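Local atomic coordinates of glycosyl transferase family 8 (Streptococcus pneumoniae, PDB entry 5GVV), a protein that transfers galactose from UDP-galactose to the terminal glucose of the already glycosylated serine-rich repeat protein PsrP, the third step of its O-glycosylation. Residues Gly124-Ala129 with Gln188-Glu193. Sequence-based numbering, arbitrary orientation.
Sequences GENYLA and QYSSLE
The hydroxyl OG of Ser-190 gives its hydrogen to the side-chain oxygen OD1 of Asn-126, 2.6 Å away, and this short bond ties the loop before strand 128-131 to strand 189-192. The serine oxygen comes in from above the amide, 40° out of its plane. Asn-126 reaches it with CG anti to its own carbonyl carbon (chi1 -70°), which lays the amide across the Gln-188 to Ser-190 backbone. Its ND2 rests against the peptide there, 3.3 Å from Gln-188 C, as a contact without a hydrogen bond.

Backbone bonds run beside this link. Ser-190 N donates to Leu-128 O at 2.8 Å, nearly straight and in the carbonyl plane. Tyr-127 N binds Gln-188 O at 3.2 Å along a more bent path, and that same carbonyl oxygen also lies in plane at the edge of the Tyr-127 ring. Farther out, the folded chain of Gln-188 brings its whole amide against the ring edge at Tyr-127 CE2, with NE2 3.5 Å from that atom and the two planes 74° apart. Lys-152 makes a cation-pi contact with the ring as well.

Apolar contacts flank the pairing: on one face of the sheet Leu-128 CD1 lies 3.8 Å from Tyr-189 CB, on the other Ala-129 CB lies beside Ser-190 CB, and Leu-192 CD2 also reaches Ala-129 CB. Ser-190 and Leu-192 continue the parallel pairing through backbone bonds to Ala-130. This is how strand 189-192 joins strand 128-131 as the outermost strand on that side of the mixed sheet in the GT-A glycosyltransferase domain. The chemistry implies that main-chain bonds hold the strands together, while Ser-190, gripped at both N and OG, adds a side-chain link consistent with restraining the Asn-126 loop against its neighbour.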
loop_
_atom_site.group_PDB
_atom_site.type_symbol
_atom_site.label_atom_id
_atom_site.label_comp_id
_atom_site.label_asym_id
_atom_site.label_seq_id
_atom_site.Cartn_x
_atom_site.Cartn_y
_atom_site.Cartn_z
ATOM N N GLY A 124 -34.155 9.913 14.391
ATOM C CA GLY A 124 -35.033 10.250 15.498
ATOM C C GLY A 124 -34.235 10.453 16.775
ATOM O O GLY A 124 -33.315 11.275 16.816
ATOM N N GLU A 125 -34.580 9.694 17.811
ATOM C CA GLU A 125 -33.897 9.787 19.098
ATOM C C GLU A 125 -32.896 8.647 19.277
ATOM O O GLU A 125 -32.224 8.549 20.310
ATOM C CB GLU A 125 -34.915 9.790 20.244
ATOM C CG GLU A 125 -34.370 10.282 21.587
ATOM C CD GLU A 125 -34.830 11.685 21.937
ATOM O OE1 GLU A 125 -35.664 11.820 22.859
ATOM O OE2 GLU A 125 -34.357 12.655 21.302
ATOM N N ASN A 126 -32.791 7.785 18.269
ATOM C CA ASN A 126 -31.803 6.710 18.299
ATOM C C ASN A 126 -30.376 7.256 18.253
ATOM O O ASN A 126 -30.095 8.190 17.504
ATOM C CB ASN A 126 -32.032 5.732 17.143
ATOM C CG ASN A 126 -33.295 4.900 17.319
ATOM O OD1 ASN A 126 -34.117 4.795 16.408
ATOM N ND2 ASN A 126 -33.448 4.300 18.493
ATOM N N TYR A 127 -29.488 6.679 19.059
ATOM C CA TYR A 127 -28.080 7.080 19.069
ATOM C C TYR A 127 -27.411 6.767 17.730
ATOM O O TYR A 127 -26.444 7.431 17.336
ATOM C CB TYR A 127 -27.316 6.356 20.182
ATOM C CG TYR A 127 -27.654 6.781 21.602
ATOM C CD1 TYR A 127 -26.819 7.637 22.308
ATOM C CD2 TYR A 127 -28.791 6.299 22.243
ATOM C CE1 TYR A 127 -27.111 8.014 23.606
ATOM C CE2 TYR A 127 -29.090 6.670 23.541
ATOM C CZ TYR A 127 -28.248 7.526 24.215
ATOM O OH TYR A 127 -28.545 7.900 25.505
ATOM N N LEU A 128 -27.926 5.752 17.038
ATOM C CA LEU A 128 -27.349 5.332 15.764
ATOM C C LEU A 128 -28.279 4.430 14.959
ATOM O O LEU A 128 -29.345 4.023 15.434
ATOM C CB LEU A 128 -26.004 4.623 15.989
ATOM C CG LEU A 128 -25.978 3.286 16.745
ATOM C CD1 LEU A 128 -26.146 2.090 15.809
ATOM C CD2 LEU A 128 -24.699 3.143 17.550
ATOM N N ALA A 129 -27.856 4.125 13.734
ATOM C CA ALA A 129 -28.507 3.113 12.905
ATOM C C ALA A 129 -27.453 2.104 12.468
ATOM O O ALA A 129 -26.322 2.486 12.150
ATOM C CB ALA A 129 -29.167 3.747 11.687
ATOM N N GLN A 188 -31.785 1.201 21.740
ATOM C CA GLN A 188 -31.754 2.592 21.290
ATOM C C GLN A 188 -30.993 2.767 19.974
ATOM O O GLN A 188 -30.192 3.699 19.828
ATOM C CB GLN A 188 -31.191 3.524 22.375
ATOM C CG GLN A 188 -32.071 3.637 23.614
ATOM C CD GLN A 188 -32.068 5.031 24.221
ATOM O OE1 GLN A 188 -31.717 5.210 25.387
ATOM N NE2 GLN A 188 -32.477 6.021 23.435
ATOM N N TYR A 189 -31.247 1.874 19.020
ATOM C CA TYR A 189 -30.677 2.010 17.681
ATOM C C TYR A 189 -31.682 1.658 16.584
ATOM O O TYR A 189 -32.571 0.827 16.784
ATOM C CB TYR A 189 -29.370 1.213 17.533
ATOM C CG TYR A 189 -29.512 -0.296 17.476
ATOM C CD1 TYR A 189 -29.692 -0.953 16.262
ATOM C CD2 TYR A 189 -29.421 -1.065 18.629
ATOM C CE1 TYR A 189 -29.808 -2.330 16.202
ATOM C CE2 TYR A 189 -29.534 -2.444 18.579
ATOM C CZ TYR A 189 -29.724 -3.070 17.361
ATOM O OH TYR A 189 -29.836 -4.440 17.302
ATOM N N SER A 190 -31.541 2.319 15.437
ATOM C CA SER A 190 -32.361 2.050 14.260
ATOM C C SER A 190 -31.736 0.931 13.425
ATOM O O SER A 190 -30.524 0.710 13.481
ATOM C CB SER A 190 -32.487 3.312 13.405
ATOM O OG SER A 190 -32.945 4.414 14.165
ATOM N N SER A 191 -32.562 0.234 12.647
ATOM C CA SER A 191 -32.079 -0.864 11.815
ATOM C C SER A 191 -31.799 -0.448 10.370
ATOM O O SER A 191 -32.576 0.296 9.767
ATOM C CB SER A 191 -33.074 -2.030 11.825
ATOM O OG SER A 191 -33.028 -2.745 13.045
ATOM N N LEU A 192 -30.684 -0.930 9.828
ATOM C CA LEU A 192 -30.395 -0.785 8.407
ATOM C C LEU A 192 -30.622 -2.121 7.721
ATOM O O LEU A 192 -30.437 -3.173 8.341
ATOM C CB LEU A 192 -28.943 -0.365 8.193
ATOM C CG LEU A 192 -28.496 0.978 8.754
ATOM C CD1 LEU A 192 -26.994 1.154 8.575
ATOM C CD2 LEU A 192 -29.246 2.101 8.080
ATOM N N GLU A 193 -31.024 -2.084 6.453
ATOM C CA GLU A 193 -31.143 -3.305 5.654
ATOM C C GLU A 193 -29.779 -3.978 5.528
ATOM O O GLU A 193 -28.740 -3.311 5.638
ATOM C CB GLU A 193 -31.691 -2.986 4.260
ATOM C CG GLU A 193 -33.137 -2.501 4.238
ATOM C CD GLU A 193 -33.316 -1.247 3.394
ATOM O OE1 GLU A 193 -33.214 -1.344 2.149
ATOM O OE2 GLU A 193 -33.553 -0.164 3.976
#